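Local coordinates for oxalate-binding protein (Thermotoga maritima, PDB 1O4T), which binds oxalate at a manganese ion inside a cupin barrel and, as a homodimer, is thought to act as an oxalate decarboxylase, at residues L64-L72 against S113-N121; G77-E88 against T122-L133. All blocks are in the same frame, centred on the assembly; numbering follows the deposited sequence.

Interaction 1: residues L64-L72 against S113-N121. With MN (manganese (II) ion), chain C.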
loop_
_atom_site.group_PDB
_atom_site.type_symbol
_atom_site.label_atom_id
_atom_site.label_comp_id
_atom_site.label_asym_id
_atom_site.label_seq_id
_atom_site.Cartn_x
_atom_site.Cartn_y
_atom_site.Cartn_z
ATOM N N LEU A 64 -8.255 3.839 -12.525
ATOM C CA LEU A 64 -8.862 3.308 -13.750
ATOM C C LEU A 64 -10.328 3.770 -13.856
ATOM O O LEU A 64 -11.206 3.290 -13.115
ATOM C CB LEU A 64 -8.814 1.778 -13.750
ATOM C CG LEU A 64 -7.548 1.176 -14.363
ATOM C CD1 LEU A 64 -6.252 1.720 -13.698
ATOM C CD2 LEU A 64 -7.592 -0.366 -14.323
ATOM N N PRO A 65 -10.604 4.684 -14.768
ATOM C CA PRO A 65 -11.977 5.055 -15.054
ATOM C C PRO A 65 -12.810 3.845 -15.494
ATOM O O PRO A 65 -12.249 2.846 -15.942
ATOM C CB PRO A 65 -11.846 6.042 -16.216
ATOM C CG PRO A 65 -10.448 6.526 -16.146
ATOM C CD PRO A 65 -9.649 5.429 -15.598
ATOM N N PRO A 66 -14.124 3.926 -15.356
ATOM C CA PRO A 66 -15.002 2.885 -15.840
ATOM C C PRO A 66 -14.698 2.505 -17.275
ATOM O O PRO A 66 -14.622 3.381 -18.140
ATOM C CB PRO A 66 -16.385 3.527 -15.712
ATOM C CG PRO A 66 -16.218 4.424 -14.537
ATOM C CD PRO A 66 -14.869 4.990 -14.663
ATOM N N GLY A 67 -14.485 1.213 -17.507
ATOM C CA GLY A 67 -14.198 0.698 -18.851
ATOM C C GLY A 67 -12.713 0.511 -19.173
ATOM O O GLY A 67 -12.378 -0.087 -20.203
ATOM N N SER A 68 -11.831 1.039 -18.326
ATOM C CA SER A 68 -10.421 1.050 -18.653
ATOM C C SER A 68 -9.710 -0.165 -18.043
ATOM O O SER A 68 -10.254 -0.842 -17.149
ATOM C CB SER A 68 -9.770 2.359 -18.187
ATOM O OG SER A 68 -9.747 2.419 -16.773
ATOM N N SER A 69 -8.502 -0.426 -18.522
ATOM C CA SER A 69 -7.701 -1.546 -18.030
ATOM C C SER A 69 -6.230 -1.249 -18.157
ATOM O O SER A 69 -5.822 -0.419 -18.975
ATOM C CB SER A 69 -8.013 -2.826 -18.795
ATOM O OG SER A 69 -7.498 -2.833 -20.134
ATOM N N VAL A 70 -5.428 -1.903 -17.316
ATOM C CA VAL A 70 -3.995 -2.058 -17.577
ATOM C C VAL A 70 -3.852 -3.398 -18.278
ATOM O O VAL A 70 -4.358 -4.400 -17.799
ATOM C CB VAL A 70 -3.174 -2.089 -16.305
ATOM C CG1 VAL A 70 -1.720 -2.284 -16.625
ATOM C CG2 VAL A 70 -3.394 -0.824 -15.497
ATOM N N GLY A 71 -3.153 -3.406 -19.410
ATOM C CA GLY A 71 -3.089 -4.556 -20.287
ATOM C C GLY A 71 -2.183 -5.627 -19.758
ATOM O O GLY A 71 -1.411 -5.397 -18.834
ATOM N N LEU A 72 -2.303 -6.817 -20.335
ATOM C CA LEU A 72 -1.499 -7.953 -19.907
ATOM C C LEU A 72 -0.025 -7.670 -20.137
ATOM O O LEU A 72 0.369 -7.240 -21.220
ATOM C CB LEU A 72 -1.944 -9.251 -20.625
ATOM C CG LEU A 72 -1.304 -10.598 -20.230
ATOM C CD1 LEU A 72 -1.788 -11.047 -18.856
ATOM C CD2 LEU A 72 -1.605 -11.680 -21.262
ATOM N N SER A 113 2.498 -13.015 -15.574
ATOM C CA SER A 113 1.943 -11.875 -16.280
ATOM C C SER A 113 0.601 -11.559 -15.666
ATOM O O SER A 113 -0.097 -12.478 -15.206
ATOM C CB SER A 113 1.755 -12.192 -17.754
ATOM O OG SER A 113 2.971 -12.560 -18.365
ATOM N N HIS A 114 0.240 -10.267 -15.648
ATOM C CA HIS A 114 -1.043 -9.836 -15.117
ATOM C C HIS A 114 -1.657 -8.652 -15.874
ATOM O O HIS A 114 -0.992 -8.024 -16.722
ATOM C CB HIS A 114 -0.971 -9.516 -13.587
ATOM C CG HIS A 114 -0.176 -8.292 -13.230
ATOM N ND1 HIS A 114 -0.008 -7.888 -11.919
ATOM C CD2 HIS A 114 0.563 -7.441 -13.980
ATOM C CE1 HIS A 114 0.779 -6.822 -11.878
ATOM N NE2 HIS A 114 1.142 -6.528 -13.114
ATOM N N SER A 115 -2.929 -8.382 -15.536
ATOM C CA SER A 115 -3.693 -7.261 -16.073
ATOM C C SER A 115 -4.758 -6.948 -15.060
ATOM O O SER A 115 -5.000 -7.759 -14.155
ATOM C CB SER A 115 -4.352 -7.603 -17.407
ATOM O OG SER A 115 -5.273 -8.649 -17.283
ATOM N N ILE A 116 -5.416 -5.804 -15.207
ATOM C CA ILE A 116 -6.521 -5.475 -14.322
ATOM C C ILE A 116 -7.483 -4.573 -15.054
ATOM O O ILE A 116 -7.054 -3.638 -15.752
ATOM C CB ILE A 116 -5.989 -4.827 -12.986
ATOM C CG1 ILE A 116 -7.126 -4.513 -12.015
ATOM C CG2 ILE A 116 -5.175 -3.578 -13.248
ATOM C CD1 ILE A 116 -6.647 -4.336 -10.531
ATOM N N GLU A 117 -8.771 -4.873 -14.930
ATOM C CA GLU A 117 -9.813 -4.116 -15.614
ATOM C C GLU A 117 -10.885 -3.593 -14.659
ATOM O O GLU A 117 -11.370 -4.321 -13.764
ATOM C CB GLU A 117 -10.476 -4.982 -16.686
ATOM C CG GLU A 117 -11.386 -4.178 -17.595
ATOM C CD GLU A 117 -11.945 -4.963 -18.773
ATOM O OE1 GLU A 117 -11.329 -5.970 -19.182
ATOM O OE2 GLU A 117 -12.994 -4.538 -19.306
ATOM N N ASN A 118 -11.289 -2.339 -14.885
ATOM C CA ASN A 118 -12.438 -1.776 -14.178
ATOM C C ASN A 118 -13.766 -2.164 -14.850
ATOM O O ASN A 118 -14.167 -1.587 -15.850
ATOM C CB ASN A 118 -12.323 -0.251 -14.051
ATOM C CG ASN A 118 -13.447 0.352 -13.247
ATOM O OD1 ASN A 118 -14.338 -0.372 -12.800
ATOM N ND2 ASN A 118 -13.419 1.688 -13.056
ATOM N N THR A 119 -14.469 -3.109 -14.248
ATOM C CA THR A 119 -15.737 -3.581 -14.773
ATOM C C THR A 119 -16.934 -2.892 -14.070
ATOM O O THR A 119 -18.058 -3.301 -14.246
ATOM C CB THR A 119 -15.816 -5.117 -14.631
ATOM O OG1 THR A 119 -15.567 -5.490 -13.282
ATOM C CG2 THR A 119 -14.663 -5.803 -15.354
ATOM N N GLY A 120 -16.700 -1.845 -13.288
ATOM C CA GLY A 120 -17.807 -1.171 -12.577
ATOM C C GLY A 120 -18.077 0.208 -13.159
ATOM O O GLY A 120 -17.501 0.573 -14.204
ATOM N N ASN A 121 -18.911 0.983 -12.462
ATOM C CA ASN A 121 -19.338 2.322 -12.917
ATOM C C ASN A 121 -18.775 3.488 -12.144
ATOM O O ASN A 121 -19.239 4.618 -12.330
ATOM C CB ASN A 121 -20.868 2.432 -12.868
ATOM C CG ASN A 121 -21.516 1.391 -13.723
ATOM O OD1 ASN A 121 -21.615 1.527 -14.970
ATOM N ND2 ASN A 121 -21.873 0.280 -13.082
HETATM MN MN MN C . 2.519 -4.905 -13.477
#
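Val-70 and Ile-116 form an antiparallel hydrogen-bonded pair, Val-70 N giving to Ile-116 O at 2.8 Å and Ile-116 N to Val-70 O at 3.1 Å. Next to it, Ser-69 and Glu-117 make a non-hydrogen-bonded pair, and the axes of strands 69-72 and 113-117 run 4.7 Å apart at 156°. Beyond the strands, a type II turn from Pro-65 to Ser-68 lies against Asn-118, whose backbone N donates to Ser-68 O and whose O accepts a longer bond, 3.3 Å, from Gly-67 N. The turn is closed by Ser-68 N to Pro-65 O, and Ser-68 OG donates to the same oxygen, in the carbonyl plane on a lone pair.

The amide of Asn-118 ties this corner together. With CG anti to the backbone N (chi1 -176°), it is directed at the backbone just before the turn, where ND2 donates to Leu-64 O at 2.7 Å, the donor tilted 33° from the carbonyl plane. On its other side OD1 accepts from Gly-120 N at 2.8 Å in an Asx turn, so both ends of the amide are held and its rotation is fixed; ND2 also serves Thr-122 O. A leucine here would probably leave Leu-64 O, Thr-122 O and Gly-120 N without these partners, the turns then being joined chiefly by backbone bonds.

Ile-116 turns inward with Val-70, its CG2 meeting Val-70 CB at 3.9 Å, while CD2 of Leu-64 reaches Ile-116 O. On the polar face of Ser-69 and Glu-117, Lys-38 bonds to Ser-69 OG through its backbone N and to Glu-117 OE2 in a salt bridge through NZ. Farther along, His-114 binds manganese through NE2 at 2.2 Å, beside His-73, His-75 and Glu-80. Backbone pairing and the Asn-118 amide thus fix the strand that carries this ligand to the metal.

Interaction 2: residues G77-E88 against T122-L133. With MN (manganese (II) ion), chain C; OXL (oxalate ion), chain D.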
loop_
_atom_site.group_PDB
_atom_site.type_symbol
_atom_site.label_atom_id
_atom_site.label_comp_id
_atom_site.label_asym_id
_atom_site.label_seq_id
_atom_site.Cartn_x
_atom_site.Cartn_y
_atom_site.Cartn_z
ATOM N N GLY A 77 12.215 -10.840 -12.635
ATOM C CA GLY A 77 13.219 -10.315 -11.755
ATOM C C GLY A 77 12.666 -9.324 -10.744
ATOM O O GLY A 77 13.430 -8.574 -10.136
ATOM N N GLU A 78 11.354 -9.333 -10.559
ATOM C CA GLU A 78 10.668 -8.465 -9.605
ATOM C C GLU A 78 9.298 -9.059 -9.318
ATOM O O GLU A 78 8.890 -10.013 -9.972
ATOM C CB GLU A 78 10.503 -7.047 -10.172
ATOM C CG GLU A 78 9.635 -6.992 -11.410
ATOM C CD GLU A 78 9.825 -5.755 -12.268
ATOM O OE1 GLU A 78 10.780 -4.988 -12.014
ATOM O OE2 GLU A 78 9.001 -5.584 -13.208
ATOM N N PHE A 79 8.588 -8.489 -8.346
ATOM C CA PHE A 79 7.219 -8.879 -8.106
ATOM C C PHE A 79 6.382 -7.649 -7.824
ATOM O O PHE A 79 6.918 -6.614 -7.434
ATOM C CB PHE A 79 7.111 -9.960 -7.016
ATOM C CG PHE A 79 7.554 -9.517 -5.648
ATOM C CD1 PHE A 79 8.850 -9.713 -5.237
ATOM C CD2 PHE A 79 6.658 -8.921 -4.766
ATOM C CE1 PHE A 79 9.260 -9.328 -3.991
ATOM C CE2 PHE A 79 7.089 -8.497 -3.499
ATOM C CZ PHE A 79 8.407 -8.727 -3.120
ATOM N N GLU A 80 5.084 -7.751 -8.076
ATOM C CA GLU A 80 4.155 -6.636 -7.870
ATOM C C GLU A 80 2.982 -6.979 -6.973
ATOM O O GLU A 80 2.424 -8.062 -7.047
ATOM C CB GLU A 80 3.632 -6.127 -9.212
ATOM C CG GLU A 80 3.156 -4.694 -9.134
ATOM C CD GLU A 80 2.914 -4.059 -10.475
ATOM O OE1 GLU A 80 2.485 -2.894 -10.513
ATOM O OE2 GLU A 80 3.140 -4.718 -11.481
ATOM N N ILE A 81 2.618 -6.020 -6.134
ATOM C CA ILE A 81 1.476 -6.104 -5.261
ATOM C C ILE A 81 0.525 -4.968 -5.637
ATOM O O ILE A 81 0.928 -3.823 -5.740
ATOM C CB ILE A 81 1.915 -5.920 -3.782
ATOM C CG1 ILE A 81 3.032 -6.898 -3.407
ATOM C CG2 ILE A 81 0.696 -6.036 -2.830
ATOM C CD1 ILE A 81 3.805 -6.419 -2.184
ATOM N N TYR A 82 -0.745 -5.275 -5.846
ATOM C CA TYR A 82 -1.771 -4.264 -5.827
ATOM C C TYR A 82 -2.546 -4.331 -4.501
ATOM O O TYR A 82 -2.897 -5.420 -4.020
ATOM C CB TYR A 82 -2.780 -4.512 -6.931
ATOM C CG TYR A 82 -2.340 -4.478 -8.385
ATOM C CD1 TYR A 82 -3.138 -5.064 -9.366
ATOM C CD2 TYR A 82 -1.167 -3.838 -8.797
ATOM C CE1 TYR A 82 -2.802 -4.993 -10.690
ATOM C CE2 TYR A 82 -0.831 -3.762 -10.115
ATOM C CZ TYR A 82 -1.639 -4.352 -11.072
ATOM O OH TYR A 82 -1.257 -4.290 -12.417
ATOM N N TYR A 83 -2.814 -3.170 -3.899
ATOM C CA TYR A 83 -3.828 -3.050 -2.851
ATOM C C TYR A 83 -5.010 -2.207 -3.383
ATOM O O TYR A 83 -4.880 -1.017 -3.729
ATOM C CB TYR A 83 -3.241 -2.465 -1.565
ATOM C CG TYR A 83 -4.262 -2.457 -0.449
ATOM C CD1 TYR A 83 -4.340 -3.506 0.450
ATOM C CD2 TYR A 83 -5.155 -1.424 -0.316
ATOM C CE1 TYR A 83 -5.329 -3.548 1.453
ATOM C CE2 TYR A 83 -6.142 -1.426 0.696
ATOM C CZ TYR A 83 -6.214 -2.506 1.590
ATOM O OH TYR A 83 -7.178 -2.542 2.575
ATOM N N ILE A 84 -6.172 -2.836 -3.477
ATOM C CA ILE A 84 -7.339 -2.175 -4.045
ATOM C C ILE A 84 -7.925 -1.203 -3.031
ATOM O O ILE A 84 -8.342 -1.608 -1.931
ATOM C CB ILE A 84 -8.412 -3.209 -4.479
ATOM C CG1 ILE A 84 -7.820 -4.343 -5.322
ATOM C CG2 ILE A 84 -9.587 -2.511 -5.227
ATOM C CD1 ILE A 84 -6.989 -3.865 -6.530
ATOM N N LEU A 85 -7.993 0.072 -3.426
ATOM C CA LEU A 85 -8.451 1.150 -2.548
ATOM C C LEU A 85 -9.926 1.534 -2.703
ATOM O O LEU A 85 -10.566 1.868 -1.704
ATOM C CB LEU A 85 -7.613 2.422 -2.779
ATOM C CG LEU A 85 -6.113 2.429 -2.593
ATOM C CD1 LEU A 85 -5.558 3.703 -3.175
ATOM C CD2 LEU A 85 -5.797 2.341 -1.153
ATOM N N LEU A 86 -10.444 1.515 -3.931
ATOM C CA LEU A 86 -11.798 1.935 -4.235
ATOM C C LEU A 86 -12.267 1.193 -5.440
ATOM O O LEU A 86 -11.493 0.975 -6.329
ATOM C CB LEU A 86 -11.864 3.444 -4.618
ATOM C CG LEU A 86 -11.618 4.524 -3.560
ATOM C CD1 LEU A 86 -11.194 5.841 -4.223
ATOM C CD2 LEU A 86 -12.825 4.733 -2.709
ATOM N N GLY A 87 -13.563 0.912 -5.509
ATOM C CA GLY A 87 -14.226 0.377 -6.686
ATOM C C GLY A 87 -14.130 -1.131 -6.816
ATOM O O GLY A 87 -13.782 -1.850 -5.875
ATOM N N GLU A 88 -14.398 -1.597 -8.024
ATOM C CA GLU A 88 -14.485 -3.005 -8.343
ATOM C C GLU A 88 -13.853 -3.292 -9.708
ATOM O O GLU A 88 -13.754 -2.434 -10.561
ATOM C CB GLU A 88 -15.972 -3.402 -8.426
ATOM C CG GLU A 88 -16.588 -3.738 -7.100
ATOM C CD GLU A 88 -18.108 -3.892 -7.195
ATOM O OE1 GLU A 88 -18.750 -3.984 -6.118
ATOM O OE2 GLU A 88 -18.635 -3.900 -8.338
ATOM N N THR A 122 -17.836 3.207 -11.240
ATOM C CA THR A 122 -17.075 4.243 -10.593
ATOM C C THR A 122 -15.608 3.897 -10.768
ATOM O O THR A 122 -15.257 2.789 -11.211
ATOM C CB THR A 122 -17.415 4.338 -9.093
ATOM O OG1 THR A 122 -17.317 3.048 -8.492
ATOM C CG2 THR A 122 -18.848 4.707 -8.882
ATOM N N ASP A 123 -14.758 4.849 -10.421
ATOM C CA ASP A 123 -13.339 4.645 -10.553
ATOM C C ASP A 123 -12.855 3.471 -9.709
ATOM O O ASP A 123 -13.240 3.322 -8.557
ATOM C CB ASP A 123 -12.554 5.911 -10.164
ATOM C CG ASP A 123 -12.825 7.096 -11.087
ATOM O OD1 ASP A 123 -13.236 6.918 -12.253
ATOM O OD2 ASP A 123 -12.636 8.264 -10.701
ATOM N N LEU A 124 -11.983 2.652 -10.293
ATOM C CA LEU A 124 -11.244 1.642 -9.560
ATOM C C LEU A 124 -9.870 2.259 -9.217
ATOM O O LEU A 124 -9.133 2.614 -10.114
ATOM C CB LEU A 124 -11.046 0.400 -10.427
ATOM C CG LEU A 124 -10.078 -0.708 -10.014
ATOM C CD1 LEU A 124 -10.515 -1.397 -8.730
ATOM C CD2 LEU A 124 -9.996 -1.687 -11.172
ATOM N N GLU A 125 -9.538 2.406 -7.948
ATOM C CA GLU A 125 -8.211 2.875 -7.600
ATOM C C GLU A 125 -7.470 1.841 -6.786
ATOM O O GLU A 125 -8.057 1.101 -6.007
ATOM C CB GLU A 125 -8.305 4.164 -6.828
ATOM C CG GLU A 125 -9.218 5.191 -7.467
ATOM C CD GLU A 125 -8.895 6.626 -7.072
ATOM O OE1 GLU A 125 -7.782 6.854 -6.585
ATOM O OE2 GLU A 125 -9.742 7.532 -7.302
ATOM N N PHE A 126 -6.157 1.797 -6.959
ATOM C CA PHE A 126 -5.349 0.895 -6.199
ATOM C C PHE A 126 -3.912 1.377 -6.105
ATOM O O PHE A 126 -3.422 2.171 -6.937
ATOM C CB PHE A 126 -5.389 -0.512 -6.799
ATOM C CG PHE A 126 -4.994 -0.589 -8.259
ATOM C CD1 PHE A 126 -3.715 -0.940 -8.627
ATOM C CD2 PHE A 126 -5.941 -0.362 -9.256
ATOM C CE1 PHE A 126 -3.364 -1.001 -9.985
ATOM C CE2 PHE A 126 -5.623 -0.452 -10.598
ATOM C CZ PHE A 126 -4.333 -0.792 -10.964
ATOM N N LEU A 127 -3.247 0.862 -5.096
ATOM C CA LEU A 127 -1.828 1.035 -4.920
ATOM C C LEU A 127 -1.050 -0.040 -5.629
ATOM O O LEU A 127 -1.410 -1.194 -5.546
ATOM C CB LEU A 127 -1.557 0.934 -3.424
ATOM C CG LEU A 127 -0.767 2.023 -2.786
ATOM C CD1 LEU A 127 -1.425 3.385 -3.008
ATOM C CD2 LEU A 127 -0.633 1.627 -1.279
ATOM N N ALA A 128 0.041 0.322 -6.293
ATOM C CA ALA A 128 0.915 -0.639 -6.994
ATOM C C ALA A 128 2.337 -0.476 -6.508
ATOM O O ALA A 128 2.870 0.634 -6.525
ATOM C CB ALA A 128 0.833 -0.434 -8.470
ATOM N N VAL A 129 2.965 -1.578 -6.109
ATOM C CA VAL A 129 4.309 -1.555 -5.595
ATOM C C VAL A 129 5.125 -2.663 -6.294
ATOM O O VAL A 129 4.759 -3.812 -6.247
ATOM C CB VAL A 129 4.349 -1.833 -4.075
ATOM C CG1 VAL A 129 5.708 -1.457 -3.517
ATOM C CG2 VAL A 129 3.284 -1.039 -3.381
ATOM N N ILE A 130 6.229 -2.315 -6.932
ATOM C CA ILE A 130 7.043 -3.321 -7.598
ATOM C C ILE A 130 8.321 -3.464 -6.792
ATOM O O ILE A 130 8.999 -2.482 -6.591
ATOM C CB ILE A 130 7.329 -2.920 -9.053
ATOM C CG1 ILE A 130 6.015 -2.798 -9.825
ATOM C CG2 ILE A 130 8.230 -3.965 -9.728
ATOM C CD1 ILE A 130 6.169 -2.202 -11.262
ATOM N N ILE A 131 8.636 -4.681 -6.352
ATOM C CA ILE A 131 9.790 -4.932 -5.521
ATOM C C ILE A 131 10.751 -5.834 -6.299
ATOM O O ILE A 131 10.361 -6.880 -6.862
ATOM C CB ILE A 131 9.334 -5.528 -4.166
ATOM C CG1 ILE A 131 8.477 -4.485 -3.405
ATOM C CG2 ILE A 131 10.498 -5.953 -3.342
ATOM C CD1 ILE A 131 8.034 -4.876 -2.002
ATOM N N LEU A 132 12.004 -5.401 -6.316
ATOM C CA LEU A 132 13.028 -6.012 -7.126
ATOM C C LEU A 132 13.547 -7.350 -6.582
ATOM O O LEU A 132 13.774 -7.498 -5.382
ATOM C CB LEU A 132 14.176 -5.024 -7.348
ATOM C CG LEU A 132 13.740 -3.717 -8.033
ATOM C CD1 LEU A 132 14.945 -2.830 -8.315
ATOM C CD2 LEU A 132 12.954 -3.973 -9.325
ATOM N N LEU A 133 13.710 -8.282 -7.535
ATOM C CA LEU A 133 14.177 -9.689 -7.419
ATOM C C LEU A 133 13.192 -10.711 -6.816
ATOM O O LEU A 133 12.680 -11.574 -7.563
ATOM C CB LEU A 133 15.544 -9.753 -6.777
ATOM C CG LEU A 133 16.555 -8.785 -7.406
ATOM C CD1 LEU A 133 17.897 -9.295 -7.103
ATOM C CD2 LEU A 133 16.409 -8.562 -8.905
ATOM O OXT LEU A 133 12.869 -10.714 -5.614
HETATM MN MN MN C . 2.519 -4.905 -13.477
HETATM C C1 OXL D . 1.565 -2.288 -13.328
HETATM C C2 OXL D . 2.933 -2.077 -13.810
HETATM O O1 OXL D . 0.899 -1.173 -12.961
HETATM O O2 OXL D . 3.291 -0.802 -14.053
HETATM O O3 OXL D . 1.062 -3.427 -13.231
HETATM O O4 OXL D . 3.737 -3.005 -13.945
HETATM O O HOH W 1 -15.285 0.158 -10.111
#
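Ile-130 CG1 packs against Glu-80 CD at 3.4 Å, between strands 124-132 and 78-86. Glu-80 leaves with CG anti to the backbone N (chi1 -157°) and runs on extended, which carries OE2 to within 2.1 Å of the manganese; oxalate chelates the metal through O3 and O4, and Ile-130 CD1 extends to OXL O4. Tyr-82 OH donates to OXL O3 at 2.6 Å, the acceptor lying in the ring plane at its edge. Phe-126 CE1 sits 3.6 Å above the centre of the Tyr-82 ring, the planes inclined at 45°. In the second shell, Glu-78 OE2 is hydrogen-bonded to His-75 ND1 and OE1 forms a salt bridge with Arg-57, with Ile-130 CG2 against the carboxylate.

On the face away from the metal, Ile-131 CB lies over the Phe-79 ring, 3.9 Å from its centroid. Antiparallel pairing runs from Glu-78 to Leu-86, interrupted by a classic bulge where Leu-85 N and Leu-86 N donate to Glu-125 O. Strand 124-132 lies between 56-64 and 78-86, and 104-108 pairs with the far side of 78-86; Ile-116 of strand 113-117 covers Tyr-82 and Phe-126, and the second subunit packs on Tyr-83, Leu-85 and Leu-127.

How the interactions relate
The two interactions belong to the two sheets of one cupin barrel and meet at the manganese, to which interaction 1 brings His-114 and interaction 2 Glu-80; the ring of His-114 also stacks on Tyr-82. Their segments alternate along the chain, and Leu-64 N probably bonds to Leu-124 O where they join. Interaction 2 is the larger and more central, a long strand pair with one face toward the ligand and the other partly toward the second subunit. Interaction 1 is shorter and runs out into exposed turns at Pro-66 and Asn-121, where a side-chain amide and irregular backbone bonds take over from strand pairing; the second subunit does not touch it.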